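Local structure of ectonucleoside triphosphate diphosphohydrolase 4 (Homo sapiens, 6WG5) at residues 345-358 and 444-456. The protein belongs to the GDA1/CD39 (nucleoside phosphatase) family, whose fold is related to that of actin. Residues are numbered along the deposited sequence; the frame is centred on the assembly and turned at random.
Sequences FDLCRETIQPFMNK and FKSAWMFEVFHRG. With NAG (2-acetamido-2-deoxy-beta-D-glucopyranose), chain B.
Glu451 OE2 is gripped by two arginines, one from each helix. Arg349 NH1 comes in from helix 345-352 at 2.6 Å from Glu451 OE2, nearly along the C-O axis and with guanidinium and carboxylate 20° from coplanar. Arg455, one turn further along Glu451's own helix, takes the carboxylate side-on: its NH2 binds OE2 of Glu451 at 2.9 Å, while its NE binds OE1 through the syn lone pair. Arg349 reaches this spot by bending at chi3 (-63°), and its far edge is held by Asp346, whose OD1 takes a bond from NH2; Asp346 in turn pairs with Lys411. The Gln353 amide lies over the face of the Arg455 guanidinium.

Beneath these charges the helices cross at -59°, their axes 9.0 Å apart. Ala447 packs as a knob among Phe345, Cys348, Arg349 and Ile352, its CB 3.7 Å from Arg349 CG, and Arg349 is a knob in the other direction. Cys348, disulfide-bonded to Cys321, lies obliquely beside the Phe444 ring. Further along 345-358, Met356 CG packs 3.6 Å from Trp448 CZ3, and its SD makes an oblique Met-aromatic contact; the indole NH bonds to Phe281 O. Finally Lys358 NZ donates to Arg455 O at 2.9 Å, just after the glycosylated Asn357.

Sharing Glu451 probably offsets the closeness of Arg349 and Arg455, and this carboxylate, probably kept ionised by them, ties the two helices over an apolar core.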
ATOM      1  N   PHE A 345       2.340 -28.472  -4.318  1.00 37.16           N
ATOM      2  CA  PHE A 345       2.224 -27.060  -4.670  1.00 31.97           C
ATOM      3  C   PHE A 345       1.352 -26.864  -5.905  1.00 31.95           C
ATOM      4  O   PHE A 345       0.450 -26.019  -5.914  1.00 36.54           O
ATOM      5  CB  PHE A 345       3.620 -26.475  -4.887  1.00 33.67           C
ATOM      6  CG  PHE A 345       3.623 -25.056  -5.376  1.00 32.57           C
ATOM      7  CD1 PHE A 345       3.511 -24.002  -4.486  1.00 30.27           C
ATOM      8  CD2 PHE A 345       3.762 -24.777  -6.725  1.00 30.29           C
ATOM      9  CE1 PHE A 345       3.522 -22.696  -4.932  1.00 30.23           C
ATOM     10  CE2 PHE A 345       3.773 -23.474  -7.180  1.00 30.10           C
ATOM     11  CZ  PHE A 345       3.653 -22.431  -6.281  1.00 31.22           C
ATOM     12  N   ASP A 346       1.603 -27.640  -6.962  1.00 37.65           N
ATOM     13  CA  ASP A 346       0.828 -27.485  -8.190  1.00 34.38           C
ATOM     14  C   ASP A 346      -0.635 -27.853  -7.975  1.00 32.91           C
ATOM     15  O   ASP A 346      -1.530 -27.225  -8.552  1.00 32.63           O
ATOM     16  CB  ASP A 346       1.434 -28.336  -9.306  1.00 33.33           C
ATOM     17  CG  ASP A 346       2.737 -27.764  -9.833  1.00 41.55           C
ATOM     18  OD1 ASP A 346       2.880 -26.522  -9.862  1.00 41.47           O
ATOM     19  OD2 ASP A 346       3.619 -28.559 -10.220  1.00 44.17           O
ATOM     20  N   LEU A 347      -0.903 -28.869  -7.154  1.00 39.37           N
ATOM     21  CA  LEU A 347      -2.286 -29.244  -6.884  1.00 40.93           C
ATOM     22  C   LEU A 347      -2.969 -28.223  -5.982  1.00 38.85           C
ATOM     23  O   LEU A 347      -4.185 -28.024  -6.078  1.00 37.96           O
ATOM     24  CB  LEU A 347      -2.336 -30.638  -6.258  1.00 43.56           C
ATOM     25  CG  LEU A 347      -3.718 -31.212  -5.941  1.00 47.50           C
ATOM     26  CD1 LEU A 347      -4.595 -31.257  -7.183  1.00 47.12           C
ATOM     27  CD2 LEU A 347      -3.583 -32.600  -5.335  1.00 48.56           C
ATOM     28  N   CYS A 348      -2.205 -27.566  -5.107  1.00 29.12           N
ATOM     29  CA  CYS A 348      -2.765 -26.489  -4.299  1.00 27.71           C
ATOM     30  C   CYS A 348      -3.235 -25.335  -5.176  1.00 27.67           C
ATOM     31  O   CYS A 348      -4.309 -24.766  -4.946  1.00 25.69           O
ATOM     32  CB  CYS A 348      -1.729 -25.999  -3.288  1.00 27.58           C
ATOM     33  SG  CYS A 348      -2.316 -24.660  -2.238  1.00 39.07           S
ATOM     34  N   ARG A 349      -2.441 -24.975  -6.188  1.00 30.62           N
ATOM     35  CA  ARG A 349      -2.811 -23.868  -7.064  1.00 27.46           C
ATOM     36  C   ARG A 349      -4.143 -24.130  -7.754  1.00 25.61           C
ATOM     37  O   ARG A 349      -4.984 -23.229  -7.852  1.00 31.88           O
ATOM     38  CB  ARG A 349      -1.713 -23.625  -8.099  1.00 28.75           C
ATOM     39  CG  ARG A 349      -0.415 -23.103  -7.514  1.00 29.15           C
ATOM     40  CD  ARG A 349       0.533 -22.616  -8.597  1.00 33.16           C
ATOM     41  NE  ARG A 349       0.939 -23.683  -9.508  1.00 32.41           N
ATOM     42  CZ  ARG A 349       0.350 -23.958 -10.669  1.00 33.58           C
ATOM     43  NH1 ARG A 349      -0.691 -23.251 -11.087  1.00 35.58           N
ATOM     44  NH2 ARG A 349       0.806 -24.952 -11.418  1.00 36.71           N
ATOM     45  N   GLU A 350      -4.354 -25.354  -8.240  1.00 40.03           N
ATOM     46  CA  GLU A 350      -5.617 -25.675  -8.899  1.00 42.91           C
ATOM     47  C   GLU A 350      -6.777 -25.656  -7.917  1.00 43.35           C
ATOM     48  O   GLU A 350      -7.891 -25.265  -8.284  1.00 44.60           O
ATOM     49  CB  GLU A 350      -5.526 -27.043  -9.574  1.00 48.48           C
ATOM     50  CG  GLU A 350      -4.369 -27.182 -10.549  1.00 63.10           C
ATOM     51  CD  GLU A 350      -4.389 -26.123 -11.636  1.00 72.78           C
ATOM     52  OE1 GLU A 350      -5.469 -25.547 -11.890  1.00 76.47           O
ATOM     53  OE2 GLU A 350      -3.324 -25.864 -12.235  1.00 76.88           O
ATOM     54  N   THR A 351      -6.538 -26.063  -6.671  1.00 42.64           N
ATOM     55  CA  THR A 351      -7.621 -26.155  -5.698  1.00 44.12           C
ATOM     56  C   THR A 351      -8.132 -24.775  -5.302  1.00 39.70           C
ATOM     57  O   THR A 351      -9.338 -24.590  -5.106  1.00 40.76           O
ATOM     58  CB  THR A 351      -7.148 -26.920  -4.463  1.00 46.11           C
ATOM     59  OG1 THR A 351      -6.568 -28.168  -4.868  1.00 53.51           O
ATOM     60  CG2 THR A 351      -8.308 -27.190  -3.522  1.00 44.26           C
ATOM     61  N   ILE A 352      -7.231 -23.795  -5.177  1.00 38.13           N
ATOM     62  CA  ILE A 352      -7.603 -22.476  -4.671  1.00 35.13           C
ATOM     63  C   ILE A 352      -8.039 -21.523  -5.775  1.00 33.19           C
ATOM     64  O   ILE A 352      -8.434 -20.389  -5.474  1.00 33.51           O
ATOM     65  CB  ILE A 352      -6.439 -21.857  -3.869  1.00 37.00           C
ATOM     66  CG1 ILE A 352      -5.216 -21.643  -4.769  1.00 35.44           C
ATOM     67  CG2 ILE A 352      -6.103 -22.748  -2.674  1.00 39.41           C
ATOM     68  CD1 ILE A 352      -4.010 -21.071  -4.053  1.00 32.97           C
ATOM     69  N   GLN A 353      -7.982 -21.946  -7.038  1.00 45.96           N
ATOM     70  CA  GLN A 353      -8.465 -21.122  -8.146  1.00 45.76           C
ATOM     71  C   GLN A 353      -9.836 -20.510  -7.889  1.00 43.31           C
ATOM     72  O   GLN A 353      -9.975 -19.285  -8.028  1.00 44.34           O
ATOM     73  CB  GLN A 353      -8.498 -21.968  -9.427  1.00 51.55           C
ATOM     74  CG  GLN A 353      -7.171 -22.069 -10.142  1.00 58.41           C
ATOM     75  CD  GLN A 353      -6.852 -20.828 -10.941  1.00 66.21           C
ATOM     76  OE1 GLN A 353      -5.895 -20.117 -10.647  1.00 70.08           O
ATOM     77  NE2 GLN A 353      -7.658 -20.558 -11.962  1.00 69.63           N
ATOM     78  N   PRO A 354     -10.868 -21.273  -7.524  1.00 39.78           N
ATOM     79  CA  PRO A 354     -12.205 -20.673  -7.369  1.00 37.51           C
ATOM     80  C   PRO A 354     -12.245 -19.483  -6.431  1.00 36.82           C
ATOM     81  O   PRO A 354     -13.085 -18.591  -6.607  1.00 45.42           O
ATOM     82  CB  PRO A 354     -13.046 -21.837  -6.823  1.00 39.30           C
ATOM     83  CG  PRO A 354     -12.330 -23.066  -7.255  1.00 38.59           C
ATOM     84  CD  PRO A 354     -10.875 -22.721  -7.256  1.00 38.50           C
ATOM     85  N   PHE A 355     -11.363 -19.437  -5.437  1.00 24.47           N
ATOM     86  CA  PHE A 355     -11.442 -18.414  -4.403  1.00 26.00           C
ATOM     87  C   PHE A 355     -10.966 -17.050  -4.875  1.00 25.80           C
ATOM     88  O   PHE A 355     -11.166 -16.064  -4.157  1.00 22.81           O
ATOM     89  CB  PHE A 355     -10.644 -18.864  -3.180  1.00 25.02           C
ATOM     90  CG  PHE A 355     -11.181 -20.117  -2.556  1.00 29.25           C
ATOM     91  CD1 PHE A 355     -12.139 -20.054  -1.559  1.00 31.25           C
ATOM     92  CD2 PHE A 355     -10.752 -21.360  -2.988  1.00 29.41           C
ATOM     93  CE1 PHE A 355     -12.643 -21.205  -0.992  1.00 27.72           C
ATOM     94  CE2 PHE A 355     -11.256 -22.514  -2.424  1.00 27.59           C
ATOM     95  CZ  PHE A 355     -12.203 -22.436  -1.427  1.00 24.42           C
ATOM     96  N   MET A 356     -10.345 -16.965  -6.054  1.00 30.13           N
ATOM     97  CA  MET A 356     -10.103 -15.667  -6.668  1.00 28.26           C
ATOM     98  C   MET A 356     -11.387 -15.047  -7.198  1.00 29.93           C
ATOM     99  O   MET A 356     -11.427 -13.836  -7.438  1.00 31.25           O
ATOM    100  CB  MET A 356      -9.079 -15.801  -7.791  1.00 30.50           C
ATOM    101  CG  MET A 356      -7.709 -16.229  -7.305  1.00 32.92           C
ATOM    102  SD  MET A 356      -6.428 -15.978  -8.540  1.00 35.41           S
ATOM    103  CE  MET A 356      -6.901 -17.193  -9.768  1.00 31.19           C
ATOM    104  N   ASN A 357     -12.438 -15.847  -7.377  1.00 30.52           N
ATOM    105  CA  ASN A 357     -13.760 -15.333  -7.729  1.00 33.38           C
ATOM    106  C   ASN A 357     -13.753 -14.675  -9.107  1.00 37.14           C
ATOM    107  O   ASN A 357     -14.461 -13.696  -9.358  1.00 39.60           O
ATOM    108  CB  ASN A 357     -14.265 -14.365  -6.653  1.00 35.09           C
ATOM    109  CG  ASN A 357     -15.104 -15.058  -5.601  1.00 37.91           C
ATOM    110  OD1 ASN A 357     -15.158 -16.287  -5.544  1.00 42.96           O
ATOM    111  ND2 ASN A 357     -15.766 -14.274  -4.763  1.00 45.35           N
ATOM    112  N   LYS A 358     -12.959 -15.230 -10.019  1.00 34.08           N
ATOM    113  CA  LYS A 358     -12.877 -14.686 -11.367  1.00 31.95           C
ATOM    114  C   LYS A 358     -14.155 -14.974 -12.143  1.00 35.75           C
ATOM    115  O   LYS A 358     -14.774 -16.029 -11.988  1.00 40.70           O
ATOM    116  CB  LYS A 358     -11.680 -15.274 -12.111  1.00 29.03           C
ATOM    117  CG  LYS A 358     -10.330 -14.777 -11.617  1.00 32.49           C
ATOM    118  CD  LYS A 358      -9.182 -15.270 -12.495  1.00 34.08           C
ATOM    119  CE  LYS A 358      -9.144 -14.564 -13.848  1.00 34.95           C
ATOM    120  NZ  LYS A 358      -8.796 -13.122 -13.727  1.00 35.18           N
ATOM    121  N   PHE A 444       0.365 -22.714   1.201  1.00 22.59           N
ATOM    122  CA  PHE A 444      -0.871 -22.117   0.714  1.00 20.97           C
ATOM    123  C   PHE A 444      -0.629 -20.694   0.229  1.00 25.08           C
ATOM    124  O   PHE A 444      -1.071 -20.313  -0.861  1.00 24.57           O
ATOM    125  CB  PHE A 444      -1.939 -22.133   1.806  1.00 21.24           C
ATOM    126  CG  PHE A 444      -3.218 -21.469   1.391  1.00 19.82           C
ATOM    127  CD1 PHE A 444      -4.251 -22.210   0.848  1.00 19.04           C
ATOM    128  CD2 PHE A 444      -3.373 -20.099   1.514  1.00 22.29           C
ATOM    129  CE1 PHE A 444      -5.420 -21.600   0.453  1.00 22.77           C
ATOM    130  CE2 PHE A 444      -4.539 -19.483   1.115  1.00 24.38           C
ATOM    131  CZ  PHE A 444      -5.565 -20.235   0.582  1.00 21.80           C
ATOM    132  N   LYS A 445       0.086 -19.893   1.024  1.00 23.12           N
ATOM    133  CA  LYS A 445       0.249 -18.484   0.686  1.00 21.54           C
ATOM    134  C   LYS A 445       1.149 -18.288  -0.526  1.00 23.30           C
ATOM    135  O   LYS A 445       0.918 -17.370  -1.321  1.00 26.08           O
ATOM    136  CB  LYS A 445       0.791 -17.723   1.892  1.00 20.84           C
ATOM    137  CG  LYS A 445      -0.265 -17.476   2.963  1.00 24.32           C
ATOM    138  CD  LYS A 445       0.357 -17.272   4.328  1.00 22.38           C
ATOM    139  CE  LYS A 445       0.093 -15.886   4.862  1.00 25.22           C
ATOM    140  NZ  LYS A 445       0.828 -15.655   6.136  1.00 30.09           N
ATOM    141  N   SER A 446       2.170 -19.129  -0.694  1.00 22.27           N
ATOM    142  CA  SER A 446       3.009 -19.030  -1.885  1.00 23.19           C
ATOM    143  C   SER A 446       2.209 -19.347  -3.143  1.00 24.66           C
ATOM    144  O   SER A 446       2.372 -18.684  -4.174  1.00 25.57           O
ATOM    145  CB  SER A 446       4.210 -19.967  -1.763  1.00 20.70           C
ATOM    146  OG  SER A 446       3.797 -21.319  -1.710  1.00 25.97           O
ATOM    147  N   ALA A 447       1.337 -20.356  -3.074  1.00 23.67           N
ATOM    148  CA  ALA A 447       0.502 -20.702  -4.222  1.00 20.01           C
ATOM    149  C   ALA A 447      -0.556 -19.639  -4.472  1.00 19.24           C
ATOM    150  O   ALA A 447      -0.824 -19.278  -5.625  1.00 19.00           O
ATOM    151  CB  ALA A 447      -0.155 -22.060  -3.995  1.00 25.79           C
ATOM    152  N   TRP A 448      -1.180 -19.137  -3.407  1.00 21.53           N
ATOM    153  CA  TRP A 448      -2.135 -18.045  -3.550  1.00 20.30           C
ATOM    154  C   TRP A 448      -1.462 -16.819  -4.153  1.00 22.05           C
ATOM    155  O   TRP A 448      -1.996 -16.190  -5.073  1.00 24.56           O
ATOM    156  CB  TRP A 448      -2.748 -17.722  -2.187  1.00 17.72           C
ATOM    157  CG  TRP A 448      -3.741 -16.606  -2.213  1.00 22.98           C
ATOM    158  CD1 TRP A 448      -3.580 -15.355  -1.692  1.00 21.49           C
ATOM    159  CD2 TRP A 448      -5.055 -16.637  -2.783  1.00 23.78           C
ATOM    160  NE1 TRP A 448      -4.714 -14.605  -1.899  1.00 23.15           N
ATOM    161  CE2 TRP A 448      -5.633 -15.368  -2.568  1.00 21.83           C
ATOM    162  CE3 TRP A 448      -5.798 -17.614  -3.452  1.00 21.67           C
ATOM    163  CZ2 TRP A 448      -6.915 -15.049  -3.004  1.00 23.63           C
ATOM    164  CZ3 TRP A 448      -7.076 -17.296  -3.880  1.00 26.99           C
ATOM    165  CH2 TRP A 448      -7.620 -16.024  -3.655  1.00 27.39           C
ATOM    166  N   MET A 449      -0.276 -16.472  -3.651  1.00 28.51           N
ATOM    167  CA  MET A 449       0.488 -15.371  -4.229  1.00 26.55           C
ATOM    168  C   MET A 449       0.706 -15.588  -5.721  1.00 28.39           C
ATOM    169  O   MET A 449       0.507 -14.678  -6.532  1.00 29.01           O
ATOM    170  CB  MET A 449       1.831 -15.241  -3.506  1.00 27.38           C
ATOM    171  CG  MET A 449       2.536 -13.913  -3.719  1.00 36.44           C
ATOM    172  SD  MET A 449       4.321 -14.094  -3.939  1.00 41.60           S
ATOM    173  CE  MET A 449       4.393 -14.511  -5.677  1.00 47.35           C
ATOM    174  N   PHE A 450       1.111 -16.802  -6.098  1.00 24.22           N
ATOM    175  CA  PHE A 450       1.424 -17.087  -7.493  1.00 22.14           C
ATOM    176  C   PHE A 450       0.193 -16.941  -8.380  1.00 25.15           C
ATOM    177  O   PHE A 450       0.278 -16.403  -9.490  1.00 24.94           O
ATOM    178  CB  PHE A 450       2.005 -18.496  -7.610  1.00 22.97           C
ATOM    179  CG  PHE A 450       2.432 -18.863  -9.002  1.00 21.50           C
ATOM    180  CD1 PHE A 450       3.724 -18.620  -9.430  1.00 18.80           C
ATOM    181  CD2 PHE A 450       1.542 -19.457  -9.881  1.00 25.98           C
ATOM    182  CE1 PHE A 450       4.120 -18.957 -10.710  1.00 25.33           C
ATOM    183  CE2 PHE A 450       1.931 -19.795 -11.161  1.00 28.04           C
ATOM    184  CZ  PHE A 450       3.223 -19.547 -11.576  1.00 27.99           C
ATOM    185  N   GLU A 451      -0.961 -17.416  -7.906  1.00 23.17           N
ATOM    186  CA  GLU A 451      -2.168 -17.414  -8.725  1.00 23.11           C
ATOM    187  C   GLU A 451      -2.795 -16.028  -8.805  1.00 26.21           C
ATOM    188  O   GLU A 451      -3.209 -15.597  -9.887  1.00 27.46           O
ATOM    189  CB  GLU A 451      -3.175 -18.422  -8.173  1.00 24.86           C
ATOM    190  CG  GLU A 451      -2.799 -19.868  -8.437  1.00 34.23           C
ATOM    191  CD  GLU A 451      -2.810 -20.206  -9.914  1.00 36.20           C
ATOM    192  OE1 GLU A 451      -3.516 -19.515 -10.675  1.00 37.17           O
ATOM    193  OE2 GLU A 451      -2.110 -21.156 -10.321  1.00 37.67           O
ATOM    194  N   VAL A 452      -2.899 -15.326  -7.675  1.00 25.18           N
ATOM    195  CA  VAL A 452      -3.386 -13.949  -7.694  1.00 24.56           C
ATOM    196  C   VAL A 452      -2.591 -13.126  -8.697  1.00 20.98           C
ATOM    197  O   VAL A 452      -3.151 -12.325  -9.456  1.00 24.64           O
ATOM    198  CB  VAL A 452      -3.310 -13.343  -6.279  1.00 24.09           C
ATOM    199  CG1 VAL A 452      -3.625 -11.848  -6.300  1.00 29.19           C
ATOM    200  CG2 VAL A 452      -4.261 -14.068  -5.346  1.00 23.14           C
ATOM    201  N   PHE A 453      -1.274 -13.322  -8.722  1.00 19.37           N
ATOM    202  CA  PHE A 453      -0.409 -12.523  -9.582  1.00 14.66           C
ATOM    203  C   PHE A 453      -0.595 -12.888 -11.050  1.00 19.18           C
ATOM    204  O   PHE A 453      -0.879 -12.021 -11.884  1.00 23.78           O
ATOM    205  CB  PHE A 453       1.047 -12.716  -9.148  1.00 18.18           C
ATOM    206  CG  PHE A 453       2.034 -11.855  -9.888  1.00 16.64           C
ATOM    207  CD1 PHE A 453       1.980 -10.474  -9.794  1.00 21.15           C
ATOM    208  CD2 PHE A 453       3.036 -12.431 -10.649  1.00 19.38           C
ATOM    209  CE1 PHE A 453       2.895  -9.682 -10.466  1.00 18.64           C
ATOM    210  CE2 PHE A 453       3.955 -11.646 -11.323  1.00 18.77           C
ATOM    211  CZ  PHE A 453       3.884 -10.270 -11.229  1.00 19.03           C
ATOM    212  N   HIS A 454      -0.452 -14.171 -11.386  1.00 23.06           N
ATOM    213  CA  HIS A 454      -0.365 -14.584 -12.781  1.00 24.99           C
ATOM    214  C   HIS A 454      -1.713 -14.865 -13.431  1.00 24.28           C
ATOM    215  O   HIS A 454      -1.794 -14.852 -14.663  1.00 31.60           O
ATOM    216  CB  HIS A 454       0.514 -15.829 -12.907  1.00 26.49           C
ATOM    217  CG  HIS A 454       1.972 -15.555 -12.708  1.00 25.41           C
ATOM    218  ND1 HIS A 454       2.703 -14.765 -13.568  1.00 29.66           N
ATOM    219  CD2 HIS A 454       2.834 -15.962 -11.747  1.00 20.14           C
ATOM    220  CE1 HIS A 454       3.951 -14.694 -13.143  1.00 27.44           C
ATOM    221  NE2 HIS A 454       4.057 -15.415 -12.042  1.00 21.09           N
ATOM    222  N   ARG A 455      -2.762 -15.128 -12.654  1.00 27.27           N
ATOM    223  CA  ARG A 455      -4.071 -15.391 -13.244  1.00 27.57           C
ATOM    224  C   ARG A 455      -5.140 -14.486 -12.650  1.00 30.15           C
ATOM    225  O   ARG A 455      -6.150 -14.205 -13.301  1.00 38.89           O
ATOM    226  CB  ARG A 455      -4.453 -16.863 -13.071  1.00 29.70           C
ATOM    227  CG  ARG A 455      -4.020 -17.721 -14.253  1.00 37.30           C
ATOM    228  CD  ARG A 455      -4.723 -19.068 -14.300  1.00 41.05           C
ATOM    229  NE  ARG A 455      -4.214 -19.999 -13.299  1.00 44.73           N
ATOM    230  CZ  ARG A 455      -4.370 -21.319 -13.358  1.00 49.52           C
ATOM    231  NH1 ARG A 455      -5.015 -21.872 -14.377  1.00 52.82           N
ATOM    232  NH2 ARG A 455      -3.874 -22.091 -12.400  1.00 52.40           N
ATOM    233  N   GLY A 456      -4.933 -14.020 -11.424  1.00 28.40           N
ATOM    234  CA  GLY A 456      -5.799 -13.000 -10.876  1.00 27.22           C
ATOM    235  C   GLY A 456      -5.629 -11.702 -11.636  1.00 31.95           C
ATOM    236  O   GLY A 456      -6.587 -11.176 -12.210  1.00 33.25           O
TER
HETATM  237  C1  NAG B   1     -16.619 -14.860  -3.767  1.00 45.29           C
HETATM  238  C2  NAG B   1     -16.926 -13.926  -2.592  1.00 44.42           C
HETATM  239  C3  NAG B   1     -18.029 -14.512  -1.710  1.00 52.56           C
HETATM  240  C4  NAG B   1     -19.237 -14.936  -2.536  1.00 63.35           C
HETATM  241  C5  NAG B   1     -18.800 -15.834  -3.684  1.00 64.00           C
HETATM  242  C6  NAG B   1     -19.926 -16.191  -4.625  1.00 67.87           C
HETATM  243  C7  NAG B   1     -15.214 -12.472  -1.590  1.00 39.40           C
HETATM  244  C8  NAG B   1     -13.986 -12.423  -0.731  1.00 40.97           C
HETATM  245  N2  NAG B   1     -15.729 -13.687  -1.801  1.00 41.42           N
HETATM  246  O3  NAG B   1     -18.419 -13.538  -0.748  1.00 49.54           O
HETATM  247  O4  NAG B   1     -20.133 -15.677  -1.714  1.00 80.81           O
HETATM  248  O5  NAG B   1     -17.815 -15.154  -4.468  1.00 60.73           O
HETATM  249  O6  NAG B   1     -19.429 -16.743  -5.836  1.00 74.65           O
HETATM  250  O7  NAG B   1     -15.712 -11.460  -2.072  1.00 41.11           O